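PDB 4ZZF: flagellar basal body rod modification protein from Helicobacter pylori 26695, which is probably required for assembly of the flagellar hook, perhaps as a scaffold, and is present here as a truncated piece that includes its Ig-like domain. Local coordinates for residues A[105-117]-A[122-134]. Numbering follows the deposited sequence.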
loop_
_atom_site.group_PDB
_atom_site.type_symbol
_atom_site.label_atom_id
_atom_site.label_comp_id
_atom_site.label_asym_id
_atom_site.label_seq_id
_atom_site.Cartn_x
_atom_site.Cartn_y
_atom_site.Cartn_z
ATOM N N GLN A 105 10.964 1.478 24.186
ATOM C CA GLN A 105 9.710 1.523 24.926
ATOM C C GLN A 105 8.559 0.931 24.153
ATOM O O GLN A 105 8.552 0.929 22.926
ATOM C CB GLN A 105 9.372 2.955 25.300
ATOM C CG GLN A 105 10.531 3.651 25.967
ATOM C CD GLN A 105 10.082 4.813 26.799
ATOM O OE1 GLN A 105 9.492 5.768 26.286
ATOM N NE2 GLN A 105 10.332 4.737 28.102
ATOM N N THR A 106 7.578 0.433 24.892
ATOM C CA THR A 106 6.290 0.104 24.312
ATOM C C THR A 106 5.213 0.260 25.380
ATOM O O THR A 106 5.505 0.621 26.519
ATOM C CB THR A 106 6.277 -1.322 23.715
ATOM O OG1 THR A 106 5.088 -1.496 22.931
ATOM C CG2 THR A 106 6.343 -2.372 24.807
ATOM N N ARG A 107 3.965 0.021 24.999
ATOM C CA ARG A 107 2.837 0.331 25.867
ATOM C C ARG A 107 1.617 -0.296 25.251
ATOM O O ARG A 107 1.619 -0.624 24.057
ATOM C CB ARG A 107 2.625 1.845 26.003
ATOM C CG ARG A 107 2.354 2.516 24.653
ATOM C CD ARG A 107 1.638 3.845 24.801
ATOM N NE ARG A 107 1.473 4.551 23.530
ATOM C CZ ARG A 107 0.319 4.677 22.877
ATOM N NH1 ARG A 107 -0.790 4.130 23.361
ATOM N NH2 ARG A 107 0.272 5.349 21.731
ATOM N N ILE A 108 0.585 -0.465 26.064
ATOM C CA ILE A 108 -0.720 -0.862 25.570
ATOM C C ILE A 108 -1.238 0.132 24.524
ATOM O O ILE A 108 -1.090 1.345 24.685
ATOM C CB ILE A 108 -1.722 -0.962 26.733
ATOM C CG1 ILE A 108 -1.496 -2.261 27.497
ATOM C CG2 ILE A 108 -3.168 -0.913 26.239
ATOM C CD1 ILE A 108 -2.624 -2.568 28.461
ATOM N N GLY A 109 -1.850 -0.365 23.453
ATOM C CA GLY A 109 -2.498 0.528 22.498
ATOM C C GLY A 109 -1.609 1.001 21.357
ATOM O O GLY A 109 -1.874 2.029 20.735
ATOM N N ARG A 110 -0.544 0.252 21.080
ATOM C CA ARG A 110 0.262 0.486 19.890
ATOM C C ARG A 110 0.756 -0.851 19.368
ATOM O O ARG A 110 0.864 -1.813 20.115
ATOM C CB ARG A 110 1.446 1.417 20.188
ATOM C CG ARG A 110 2.486 0.815 21.159
ATOM C CD ARG A 110 3.764 1.659 21.221
ATOM N NE ARG A 110 4.481 1.686 19.948
ATOM C CZ ARG A 110 5.345 0.748 19.563
ATOM N NH1 ARG A 110 5.587 -0.293 20.348
ATOM N NH2 ARG A 110 5.953 0.831 18.390
ATOM N N GLY A 111 1.062 -0.913 18.083
ATOM C CA GLY A 111 1.609 -2.129 17.526
ATOM C C GLY A 111 1.205 -2.313 16.087
ATOM O O GLY A 111 0.510 -1.469 15.496
ATOM N N GLU A 112 1.641 -3.428 15.520
ATOM C CA GLU A 112 1.329 -3.707 14.138
ATOM C C GLU A 112 -0.164 -3.891 13.947
ATOM O O GLU A 112 -0.828 -4.549 14.746
ATOM C CB GLU A 112 2.070 -4.941 13.655
ATOM C CG GLU A 112 1.901 -5.166 12.162
ATOM C CD GLU A 112 2.754 -6.314 11.637
ATOM O OE1 GLU A 112 2.927 -7.319 12.365
ATOM O OE2 GLU A 112 3.244 -6.197 10.495
ATOM N N VAL A 113 -0.695 -3.296 12.888
ATOM C CA VAL A 113 -2.075 -3.547 12.528
ATOM C C VAL A 113 -2.174 -4.833 11.743
ATOM O O VAL A 113 -1.693 -4.915 10.617
ATOM C CB VAL A 113 -2.661 -2.407 11.709
ATOM C CG1 VAL A 113 -4.115 -2.720 11.361
ATOM C CG2 VAL A 113 -2.527 -1.096 12.485
ATOM N N GLU A 114 -2.801 -5.841 12.335
ATOM C CA GLU A 114 -2.813 -7.167 11.742
ATOM C C GLU A 114 -3.971 -7.372 10.772
ATOM O O GLU A 114 -3.893 -8.194 9.862
ATOM C CB GLU A 114 -2.859 -8.224 12.840
ATOM C CG GLU A 114 -1.662 -8.155 13.771
ATOM C CD GLU A 114 -1.745 -9.161 14.892
ATOM O OE1 GLU A 114 -2.699 -9.073 15.692
ATOM O OE2 GLU A 114 -0.861 -10.041 14.966
ATOM N N SER A 115 -5.054 -6.635 10.965
ATOM C CA SER A 115 -6.159 -6.708 10.028
ATOM C C SER A 115 -7.046 -5.510 10.251
ATOM O O SER A 115 -6.953 -4.852 11.279
ATOM C CB SER A 115 -6.952 -8.019 10.189
ATOM O OG SER A 115 -7.885 -7.945 11.247
ATOM N N VAL A 116 -7.879 -5.211 9.263
ATOM C CA VAL A 116 -8.931 -4.215 9.406
ATOM C C VAL A 116 -10.263 -4.932 9.331
ATOM O O VAL A 116 -10.507 -5.695 8.405
ATOM C CB VAL A 116 -8.852 -3.120 8.324
ATOM C CG1 VAL A 116 -10.159 -2.325 8.261
ATOM C CG2 VAL A 116 -7.689 -2.200 8.598
ATOM N N ILE A 117 -11.107 -4.697 10.325
ATOM C CA ILE A 117 -12.408 -5.331 10.409
ATOM C C ILE A 117 -13.504 -4.313 10.193
ATOM O O ILE A 117 -13.466 -3.231 10.775
ATOM C CB ILE A 117 -12.632 -5.978 11.775
ATOM C CG1 ILE A 117 -11.594 -7.055 12.032
ATOM C CG2 ILE A 117 -14.045 -6.544 11.876
ATOM C CD1 ILE A 117 -11.653 -7.579 13.435
ATOM N N LYS A 122 -18.463 0.026 10.273
ATOM C CA LYS A 122 -17.438 0.870 10.887
ATOM C C LYS A 122 -16.067 0.186 10.966
ATOM O O LYS A 122 -15.945 -0.940 11.460
ATOM C CB LYS A 122 -17.881 1.292 12.293
ATOM C CG LYS A 122 -19.162 2.109 12.312
ATOM C CD LYS A 122 -18.931 3.512 11.749
ATOM C CE LYS A 122 -20.005 4.480 12.229
ATOM N NZ LYS A 122 -20.763 3.951 13.405
ATOM N N PRO A 123 -15.025 0.873 10.486
ATOM C CA PRO A 123 -13.699 0.251 10.460
ATOM C C PRO A 123 -13.088 0.109 11.859
ATOM O O PRO A 123 -13.111 1.049 12.657
ATOM C CB PRO A 123 -12.871 1.214 9.588
ATOM C CG PRO A 123 -13.860 2.131 8.931
ATOM C CD PRO A 123 -15.021 2.211 9.879
ATOM N N MET A 124 -12.571 -1.086 12.134
ATOM C CA MET A 124 -11.816 -1.386 13.345
ATOM C C MET A 124 -10.419 -1.900 12.992
ATOM O O MET A 124 -10.231 -2.572 11.980
ATOM C CB MET A 124 -12.541 -2.439 14.191
ATOM C CG MET A 124 -14.021 -2.185 14.353
ATOM S SD MET A 124 -14.339 -0.810 15.464
ATOM C CE MET A 124 -13.998 -1.608 17.028
ATOM N N LEU A 125 -9.448 -1.604 13.845
ATOM C CA LEU A 125 -8.107 -2.144 13.686
ATOM C C LEU A 125 -7.896 -3.337 14.602
ATOM O O LEU A 125 -8.133 -3.244 15.808
ATOM C CB LEU A 125 -7.066 -1.082 14.002
ATOM C CG LEU A 125 -7.118 0.241 13.263
ATOM C CD1 LEU A 125 -6.096 1.197 13.898
ATOM C CD2 LEU A 125 -6.813 -0.004 11.787
ATOM N N ARG A 126 -7.438 -4.453 14.055
ATOM C CA ARG A 126 -7.043 -5.552 14.915
ATOM C C ARG A 126 -5.557 -5.455 15.217
ATOM O O ARG A 126 -4.726 -5.496 14.313
ATOM C CB ARG A 126 -7.362 -6.914 14.298
ATOM C CG ARG A 126 -6.914 -8.071 15.212
ATOM C CD ARG A 126 -6.798 -9.404 14.478
ATOM N NE ARG A 126 -8.077 -9.841 13.919
ATOM C CZ ARG A 126 -9.069 -10.367 14.640
ATOM N NH1 ARG A 126 -8.927 -10.518 15.965
ATOM N NH2 ARG A 126 -10.208 -10.736 14.043
ATOM N N MET A 127 -5.248 -5.328 16.504
ATOM C CA MET A 127 -3.884 -5.178 17.003
ATOM C C MET A 127 -3.650 -6.158 18.140
ATOM O O MET A 127 -3.934 -5.858 19.295
ATOM C CB MET A 127 -3.642 -3.743 17.478
ATOM C CG MET A 127 -3.976 -2.700 16.419
ATOM S SD MET A 127 -3.953 -0.993 16.990
ATOM C CE MET A 127 -2.344 -0.923 17.769
ATOM N N GLY A 128 -3.134 -7.332 17.810
ATOM C CA GLY A 128 -3.020 -8.393 18.787
ATOM C C GLY A 128 -4.419 -8.769 19.229
ATOM O O GLY A 128 -5.317 -8.896 18.403
ATOM N N GLU A 129 -4.613 -8.920 20.533
ATOM C CA GLU A 129 -5.937 -9.225 21.072
ATOM C C GLU A 129 -6.882 -8.019 21.104
ATOM O O GLU A 129 -8.076 -8.186 21.322
ATOM C CB GLU A 129 -5.803 -9.802 22.482
ATOM C CG GLU A 129 -5.222 -11.210 22.517
ATOM C CD GLU A 129 -6.136 -12.222 21.849
ATOM O OE1 GLU A 129 -7.369 -12.040 21.927
ATOM O OE2 GLU A 129 -5.623 -13.192 21.244
ATOM N N MET A 130 -6.364 -6.809 20.894
ATOM C CA MET A 130 -7.215 -5.625 20.968
ATOM C C MET A 130 -7.881 -5.323 19.629
ATOM O O MET A 130 -7.313 -5.543 18.555
ATOM C CB MET A 130 -6.423 -4.402 21.441
ATOM C CG MET A 130 -5.743 -4.590 22.791
ATOM S SD MET A 130 -4.882 -3.103 23.368
ATOM C CE MET A 130 -6.223 -1.921 23.344
ATOM N N VAL A 131 -9.104 -4.826 19.702
ATOM C CA VAL A 131 -9.800 -4.368 18.523
ATOM C C VAL A 131 -10.242 -2.945 18.790
ATOM O O VAL A 131 -11.015 -2.689 19.712
ATOM C CB VAL A 131 -10.986 -5.263 18.180
ATOM C CG1 VAL A 131 -11.749 -4.696 16.982
ATOM C CG2 VAL A 131 -10.485 -6.658 17.874
ATOM N N LEU A 132 -9.722 -2.014 17.998
ATOM C CA LEU A 132 -9.890 -0.596 18.290
ATOM C C LEU A 132 -10.427 0.173 17.094
ATOM O O LEU A 132 -10.092 -0.134 15.953
ATOM C CB LEU A 132 -8.557 0.006 18.745
ATOM C CG LEU A 132 -7.922 -0.571 20.011
ATOM C CD1 LEU A 132 -6.524 -0.015 20.181
ATOM C CD2 LEU A 132 -8.780 -0.252 21.237
ATOM N N PRO A 133 -11.261 1.187 17.358
ATOM C CA PRO A 133 -11.810 2.051 16.312
ATOM C C PRO A 133 -10.718 2.853 15.644
ATOM O O PRO A 133 -9.760 3.234 16.308
ATOM C CB PRO A 133 -12.756 2.991 17.069
ATOM C CG PRO A 133 -12.905 2.413 18.431
ATOM C CD PRO A 133 -11.681 1.606 18.703
ATOM N N ILE A 134 -10.891 3.121 14.356
ATOM C CA ILE A 134 -9.970 3.921 13.555
ATOM C C ILE A 134 -9.641 5.279 14.156
ATOM O O ILE A 134 -8.496 5.732 14.092
ATOM C CB ILE A 134 -10.548 4.154 12.153
ATOM C CG1 ILE A 134 -10.514 2.853 11.389
ATOM C CG2 ILE A 134 -9.732 5.184 11.385
ATOM C CD1 ILE A 134 -9.136 2.400 11.129
#
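I117 CD1 lies over one face of the R126 guanidinium, 3.5 Å from NH2. S115 OG lies near the edge of the same group and accepts a bent bond from NE (3.3 Å, 136° at the hydrogen); its stronger partner is E139 of the second subunit. With CG anti to the backbone N (chi1 179°) and a bend at chi3, R126 reaches past S115 to I117 along the sheet face that carries S115, I117 and M124. The backbones of these strands form an antiparallel hairpin: I117 and M124 exchange two bonds, and R126 N binds S115 O (2.8 Å). R126 O instead takes E114 N, so E114 and S115 both face R126 in a classic beta bulge. From there E114 OE1 receives G128 N at 2.8 Å, from above the carboxylate plane, tying the side chain to the type II' turn from M127 to M130. V116 and L125 share the face turned away from R126 and I117; L125 CD2 touches V116 CG2 and, from the loop, V113 CG1 (3.9 Å). M127 brings CE to 3.4 Å from G111 N, where the chain turns its corner. Strand 104-107 belongs to another sheet, paired with 86-94, whereas 115-119, 122-127 and 130-133 form a separate one, continued through V116 and I117 by a strand of the second subunit.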